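PDB 3U24: putative Lipoprotein from Shewanella oneidensis, which is of unknown function but binds zinc and calcium and belongs to the DUF885 family, grouped with zinc metallopeptidases, so a peptidase-like role is possible. Local coordinates for residues 271-276 against 445-450; 398-403 against 462-467. All coordinates share one frame; numbering follows the deposited sequence.

Interaction 1 of 2, residues 271-276 against 445-450; sequences KDRVQG and TERMML. With ZN (zinc ion), chain L.
Arg273 and Arg447 approach from opposite directions, with NH2 of Arg447 at the edge of the Arg273 guanidinium, near its plane. The two guanidinium planes are turned 63° apart. NH1 of Arg273 lies 3.2 Å from NH2 of Arg447, and NH2 of Arg273 lies 3.5 Å from that same nitrogen. All are donors, so these are close like charges and not bonds. Arg273 was modelled in two conformers, so the closeness is doubtful as a permanent feature. CG2 of Val274 packs over one face of the Arg273 guanidinium, offset toward the rim. Here helix 260-289 and helix 435-451 of the largely helical DUF885 fold approach each other through these two long side chains. The Asp270 carboxylate, in a salt bridge with NE of Arg273, probably offsets some of the charge. NE of Arg447 donates to the hydroxyl of Tyr465, which helps fix that arginine. An alanine at Arg447 removes the guanidinium and would probably leave the Tyr465 hydroxyl without this partner. Next to Arg273, Asp272 binds a zinc ion through both carboxylate oxygens, at 2.6 Å for OD1 and 2.3 Å for OD2.

Interaction 2 of 2, residues 398-403 against 462-467; sequences NHWILQ and WLMYYK. With ZN (zinc ion), chain I; ZN (zinc ion), chain G.
OD1 of Asn398, whose side chain also faces Met464, accepts two backbone N-H groups. The bond from Ile401 N is 3.1 Å long and nearly straight at 167°, with the donor above the carbonyl plane. The bond from Trp400 N is weak. These capping bonds hold the amide, and its ND2 donates to the backbone oxygen of Arg395. Selenomethionine Met464 carries the other side of the contact. Its chain bends at chi2 (-57°) and chi3 (-40°), and CE ends 3.3 Å from Asn398 ND2. CE also presses on Ile401, at 3.5 Å from CG1, which is tight for two carbons. Ile401 CD1 lies 3.4 Å from the backbone oxygen of Met464. Nearer the backbone, Met464 CB packs 3.8 Å from Trp400 CB, and the two side chains cross at about a right angle. The His399 ring takes no part in this packing. It binds one zinc ion through ND1 and another through NE2. Gln403 NE2 donates to His399 O at 2.9 Å. The arrangement is a capped helix start packed on helix 459-485. The helix 401-409 that follows carries His408, which shares a zinc ion with His414 and Glu439, a site consistent with the Peptidase_MA clan.

Going from the N terminus, the chain passes 271-276 on helix 260-289 first, then 398-403 at the start of helix 401-409. It next reaches 445-450 on helix 435-451, where interaction 1 closes a loop of 168 residues. A short way on, 462-467 on helix 459-485 closes the 58-residue loop of interaction 2. The segments alternate, so the two loops cross and neither nests in the other. Their centres are 11 Å apart. Helix 459-485 joins them directly: Tyr465 and Trp462 pack on Leu450, and Tyr466 packs on Val274. Four helices are thus tied together. Beside them, OE2 of Glu446 is hydrogen-bonded to ND1 of the zinc ligand His408.

Interaction 1 of 2, residues 271-276 against 445-450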
loop_
_atom_site.group_PDB
_atom_site.type_symbol
_atom_site.label_atom_id
_atom_site.label_comp_id
_atom_site.label_asym_id
_atom_site.label_seq_id
_atom_site.Cartn_x
_atom_site.Cartn_y
_atom_site.Cartn_z
ATOM N N LYS A 271 7.326 15.535 14.895
ATOM C CA LYS A 271 6.558 15.055 16.053
ATOM C C LYS A 271 6.528 16.113 17.133
ATOM O O LYS A 271 5.481 16.485 17.598
ATOM C CB LYS A 271 7.109 13.732 16.602
ATOM C CG LYS A 271 6.368 13.206 17.830
ATOM C CD LYS A 271 6.996 11.951 18.427
ATOM C CE LYS A 271 8.321 12.195 19.154
ATOM N NZ LYS A 271 8.240 12.773 20.525
ATOM N N ASP A 272 7.680 16.648 17.473
ATOM C CA ASP A 272 7.735 17.721 18.466
ATOM C C ASP A 272 6.977 18.985 18.064
ATOM O O ASP A 272 6.248 19.527 18.887
ATOM C CB ASP A 272 9.193 18.060 18.858
ATOM C CG ASP A 272 9.915 16.878 19.540
ATOM O OD1 ASP A 272 9.233 16.022 20.148
ATOM O OD2 ASP A 272 11.170 16.810 19.500
ATOM N N ARG A 273 7.155 19.442 16.830
ATOM C CA ARG A 273 6.469 20.644 16.347
ATOM C C ARG A 273 4.939 20.452 16.438
ATOM O O ARG A 273 4.225 21.309 16.972
ATOM C CB ARG A 273 6.894 20.989 14.886
ATOM C CG ARG A 273 6.021 22.056 14.177
ATOM C CD ARG A 273 6.259 22.275 12.656
ATOM N NE ARG A 273 5.822 21.145 11.801
ATOM C CZ ARG A 273 4.567 20.865 11.447
ATOM N NH1 ARG A 273 4.349 19.783 10.693
ATOM N NH2 ARG A 273 3.548 21.645 11.841
ATOM N N VAL A 274 4.457 19.309 15.948
ATOM C CA VAL A 274 3.020 19.011 15.904
ATOM C C VAL A 274 2.429 18.958 17.328
ATOM O O VAL A 274 1.471 19.660 17.609
ATOM C CB VAL A 274 2.698 17.723 15.085
ATOM C CG1 VAL A 274 1.271 17.255 15.363
ATOM C CG2 VAL A 274 2.920 17.948 13.572
ATOM N N GLN A 275 3.054 18.194 18.226
ATOM C CA GLN A 275 2.630 18.116 19.632
ATOM C C GLN A 275 2.593 19.490 20.332
ATOM O O GLN A 275 1.668 19.774 21.078
ATOM C CB GLN A 275 3.506 17.139 20.435
ATOM C CG GLN A 275 3.317 15.662 20.064
ATOM C CD GLN A 275 4.294 14.721 20.762
ATOM O OE1 GLN A 275 5.332 15.138 21.239
ATOM N NE2 GLN A 275 3.966 13.451 20.807
ATOM N N GLY A 276 3.575 20.339 20.048
ATOM C CA GLY A 276 3.619 21.703 20.580
ATOM C C GLY A 276 2.430 22.514 20.107
ATOM O O GLY A 276 1.821 23.217 20.912
ATOM N N THR A 445 -2.436 16.850 0.577
ATOM C CA THR A 445 -3.669 17.621 0.347
ATOM C C THR A 445 -4.420 17.998 1.625
ATOM O O THR A 445 -5.052 19.053 1.696
ATOM C CB THR A 445 -4.638 16.975 -0.656
ATOM O OG1 THR A 445 -5.099 15.731 -0.136
ATOM C CG2 THR A 445 -3.988 16.828 -2.016
ATOM N N GLU A 446 -4.318 17.159 2.641
ATOM C CA GLU A 446 -4.938 17.460 3.911
ATOM C C GLU A 446 -4.367 18.784 4.483
ATOM O O GLU A 446 -5.103 19.700 4.859
ATOM C CB GLU A 446 -4.723 16.309 4.899
ATOM C CG GLU A 446 -5.041 14.925 4.348
ATOM C CD GLU A 446 -4.446 13.786 5.176
ATOM O OE1 GLU A 446 -3.756 14.070 6.178
ATOM O OE2 GLU A 446 -4.662 12.603 4.825
ATOM N N ARG A 447 -3.055 18.888 4.491
ATOM C CA ARG A 447 -2.404 20.055 5.029
ATOM C C ARG A 447 -2.688 21.293 4.175
ATOM O O ARG A 447 -3.087 22.349 4.685
ATOM C CB ARG A 447 -0.913 19.753 5.177
ATOM C CG ARG A 447 0.013 20.930 5.371
ATOM C CD ARG A 447 -0.058 21.558 6.725
ATOM N NE ARG A 447 0.443 20.623 7.737
ATOM C CZ ARG A 447 0.912 20.959 8.949
ATOM N NH1 ARG A 447 0.969 22.250 9.342
ATOM N NH2 ARG A 447 1.331 19.972 9.753
HETATM N N MSE A 448 -2.502 21.145 2.871
HETATM C CA MSE A 448 -2.720 22.238 1.915
HETATM C C MSE A 448 -4.157 22.757 2.021
HETATM O O MSE A 448 -4.352 23.947 2.093
HETATM C CB MSE A 448 -2.416 21.752 0.497
HETATM C CG MSE A 448 -2.565 22.786 -0.586
HETATM SE SE MSE A 448 -4.408 22.782 -1.224
HETATM C CE MSE A 448 -4.418 21.023 -2.129
HETATM N N MSE A 449 -5.161 21.878 2.047
HETATM C CA MSE A 449 -6.569 22.364 2.185
HETATM C C MSE A 449 -6.819 23.202 3.447
HETATM O O MSE A 449 -7.482 24.222 3.370
HETATM C CB MSE A 449 -7.572 21.216 2.180
HETATM C CG MSE A 449 -7.630 20.499 0.870
HETATM SE SE MSE A 449 -8.697 21.490 -0.445
HETATM C CE MSE A 449 -10.481 20.730 0.063
ATOM N N LEU A 450 -6.294 22.754 4.586
ATOM C CA LEU A 450 -6.438 23.508 5.807
ATOM C C LEU A 450 -5.673 24.814 5.720
ATOM O O LEU A 450 -6.197 25.870 6.114
ATOM C CB LEU A 450 -5.976 22.721 7.037
ATOM C CG LEU A 450 -6.767 21.503 7.517
ATOM C CD1 LEU A 450 -6.213 21.021 8.863
ATOM C CD2 LEU A 450 -8.197 21.842 7.698
HETATM ZN ZN ZN L . 11.477 14.832 20.680
HETATM O O HOH W 1 10.131 14.620 21.942
HETATM O O HOH W 2 13.374 13.593 20.429
HETATM O O HOH W 3 10.849 13.760 19.499
#

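Interaction 2 of 2, residues 398-403 against 462-467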
loop_
_atom_site.group_PDB
_atom_site.type_symbol
_atom_site.label_atom_id
_atom_site.label_comp_id
_atom_site.label_asym_id
_atom_site.label_seq_id
_atom_site.Cartn_x
_atom_site.Cartn_y
_atom_site.Cartn_z
ATOM N N ASN A 398 -14.757 10.916 13.176
ATOM C CA ASN A 398 -15.631 11.890 13.796
ATOM C C ASN A 398 -15.935 13.132 12.898
ATOM O O ASN A 398 -15.619 13.149 11.727
ATOM C CB ASN A 398 -15.014 12.249 15.154
ATOM C CG ASN A 398 -13.634 12.856 15.019
ATOM O OD1 ASN A 398 -13.498 13.880 14.353
ATOM N ND2 ASN A 398 -12.586 12.204 15.614
ATOM N N HIS A 399 -16.587 14.153 13.425
ATOM C CA HIS A 399 -17.067 15.285 12.607
ATOM C C HIS A 399 -15.946 15.898 11.794
ATOM O O HIS A 399 -16.130 16.272 10.634
ATOM C CB HIS A 399 -17.679 16.339 13.539
ATOM C CG HIS A 399 -18.105 17.613 12.840
ATOM N ND1 HIS A 399 -19.218 17.681 12.060
ATOM C CD2 HIS A 399 -17.556 18.878 12.850
ATOM C CE1 HIS A 399 -19.339 18.916 11.577
ATOM N NE2 HIS A 399 -18.314 19.647 12.051
ATOM N N TRP A 400 -14.772 16.008 12.396
ATOM C CA TRP A 400 -13.603 16.531 11.706
ATOM C C TRP A 400 -12.836 15.525 10.880
ATOM O O TRP A 400 -12.481 15.811 9.721
ATOM C CB TRP A 400 -12.687 17.206 12.687
ATOM C CG TRP A 400 -13.392 18.323 13.446
ATOM C CD1 TRP A 400 -13.541 19.640 13.052
ATOM C CD2 TRP A 400 -14.105 18.236 14.726
ATOM N NE1 TRP A 400 -14.232 20.355 13.991
ATOM C CE2 TRP A 400 -14.593 19.572 15.015
ATOM C CE3 TRP A 400 -14.387 17.224 15.602
ATOM C CZ2 TRP A 400 -15.336 19.856 16.141
ATOM C CZ3 TRP A 400 -15.090 17.518 16.752
ATOM C CH2 TRP A 400 -15.556 18.806 17.014
ATOM N N ILE A 401 -12.577 14.348 11.429
ATOM C CA ILE A 401 -11.707 13.396 10.758
ATOM C C ILE A 401 -12.384 12.864 9.496
ATOM O O ILE A 401 -11.709 12.573 8.532
ATOM C CB ILE A 401 -11.278 12.237 11.682
ATOM C CG1 ILE A 401 -10.314 12.725 12.784
ATOM C CG2 ILE A 401 -10.715 11.054 10.914
ATOM C CD1 ILE A 401 -9.005 13.339 12.352
ATOM N N LEU A 402 -13.703 12.734 9.495
ATOM C CA LEU A 402 -14.420 12.306 8.312
ATOM C C LEU A 402 -14.192 13.261 7.110
ATOM O O LEU A 402 -14.106 12.827 5.989
ATOM C CB LEU A 402 -15.908 12.161 8.628
ATOM C CG LEU A 402 -16.784 11.649 7.478
ATOM C CD1 LEU A 402 -16.203 10.343 6.885
ATOM C CD2 LEU A 402 -18.243 11.511 7.914
ATOM N N GLN A 403 -14.057 14.563 7.384
ATOM C CA GLN A 403 -13.827 15.555 6.348
ATOM C C GLN A 403 -12.384 15.405 5.818
ATOM O O GLN A 403 -12.146 15.334 4.617
ATOM C CB GLN A 403 -14.051 16.952 6.914
ATOM C CG GLN A 403 -15.475 17.268 7.379
ATOM C CD GLN A 403 -15.558 18.688 7.956
ATOM O OE1 GLN A 403 -15.326 19.657 7.233
ATOM N NE2 GLN A 403 -15.854 18.817 9.251
ATOM N N TRP A 462 -8.074 21.847 13.344
ATOM C CA TRP A 462 -6.609 21.726 13.382
ATOM C C TRP A 462 -6.116 20.703 14.380
ATOM O O TRP A 462 -5.200 19.924 14.087
ATOM C CB TRP A 462 -5.942 23.080 13.586
ATOM C CG TRP A 462 -5.899 23.821 12.270
ATOM C CD1 TRP A 462 -6.958 24.420 11.595
ATOM C CD2 TRP A 462 -4.752 24.003 11.397
ATOM N NE1 TRP A 462 -6.551 24.938 10.412
ATOM C CE2 TRP A 462 -5.236 24.725 10.234
ATOM C CE3 TRP A 462 -3.420 23.653 11.463
ATOM C CZ2 TRP A 462 -4.399 25.083 9.195
ATOM C CZ3 TRP A 462 -2.579 24.003 10.405
ATOM C CH2 TRP A 462 -3.056 24.704 9.302
ATOM N N LEU A 463 -6.731 20.662 15.549
ATOM C CA LEU A 463 -6.312 19.725 16.571
ATOM C C LEU A 463 -6.471 18.290 16.071
ATOM O O LEU A 463 -5.566 17.468 16.257
ATOM C CB LEU A 463 -7.118 19.951 17.854
ATOM C CG LEU A 463 -6.841 19.043 19.047
ATOM C CD1 LEU A 463 -5.378 19.145 19.452
ATOM C CD2 LEU A 463 -7.781 19.392 20.202
HETATM N N MSE A 464 -7.620 18.011 15.441
HETATM C CA MSE A 464 -7.937 16.703 14.944
HETATM C C MSE A 464 -7.041 16.337 13.769
HETATM O O MSE A 464 -6.563 15.215 13.699
HETATM C CB MSE A 464 -9.412 16.589 14.541
HETATM C CG MSE A 464 -10.409 16.617 15.691
HETATM SE SE MSE A 464 -10.139 15.199 17.105
HETATM C CE MSE A 464 -9.689 13.721 16.041
ATOM N N TYR A 465 -6.804 17.281 12.867
ATOM C CA TYR A 465 -5.826 17.091 11.807
ATOM C C TYR A 465 -4.444 16.702 12.360
ATOM O O TYR A 465 -3.781 15.790 11.854
ATOM C CB TYR A 465 -5.663 18.346 10.932
ATOM C CG TYR A 465 -4.384 18.278 10.120
ATOM C CD1 TYR A 465 -4.268 17.392 9.054
ATOM C CD2 TYR A 465 -3.294 19.012 10.456
ATOM C CE1 TYR A 465 -3.106 17.304 8.303
ATOM C CE2 TYR A 465 -2.116 18.909 9.754
ATOM C CZ TYR A 465 -2.024 18.056 8.661
ATOM O OH TYR A 465 -0.850 17.935 7.950
ATOM N N TYR A 466 -3.994 17.413 13.377
ATOM C CA TYR A 466 -2.710 17.101 13.950
ATOM C C TYR A 466 -2.628 15.672 14.512
ATOM O O TYR A 466 -1.593 15.014 14.338
ATOM C CB TYR A 466 -2.341 18.109 15.009
ATOM C CG TYR A 466 -1.891 19.462 14.485
ATOM C CD1 TYR A 466 -0.969 19.566 13.468
ATOM C CD2 TYR A 466 -2.343 20.642 15.085
ATOM C CE1 TYR A 466 -0.509 20.804 13.039
ATOM C CE2 TYR A 466 -1.940 21.881 14.633
ATOM C CZ TYR A 466 -1.000 21.958 13.632
ATOM O OH TYR A 466 -0.584 23.178 13.193
ATOM N N LYS A 467 -3.698 15.157 15.123
ATOM C CA LYS A 467 -3.638 13.788 15.642
ATOM C C LYS A 467 -3.461 12.826 14.469
ATOM O O LYS A 467 -2.664 11.861 14.534
ATOM C CB LYS A 467 -4.879 13.389 16.475
ATOM C CG LYS A 467 -4.994 11.888 16.736
ATOM C CD LYS A 467 -6.344 11.487 17.310
ATOM C CE LYS A 467 -6.472 9.972 17.558
ATOM N NZ LYS A 467 -7.063 9.237 16.372
HETATM ZN ZN ZN I . -20.843 15.974 11.520
HETATM ZN ZN ZN G . -18.025 21.652 11.705
HETATM O O HOH W 4 -16.019 21.538 10.711
HETATM O O HOH W 5 -17.330 22.548 13.597
HETATM O O HOH W 6 -19.990 14.223 10.442
#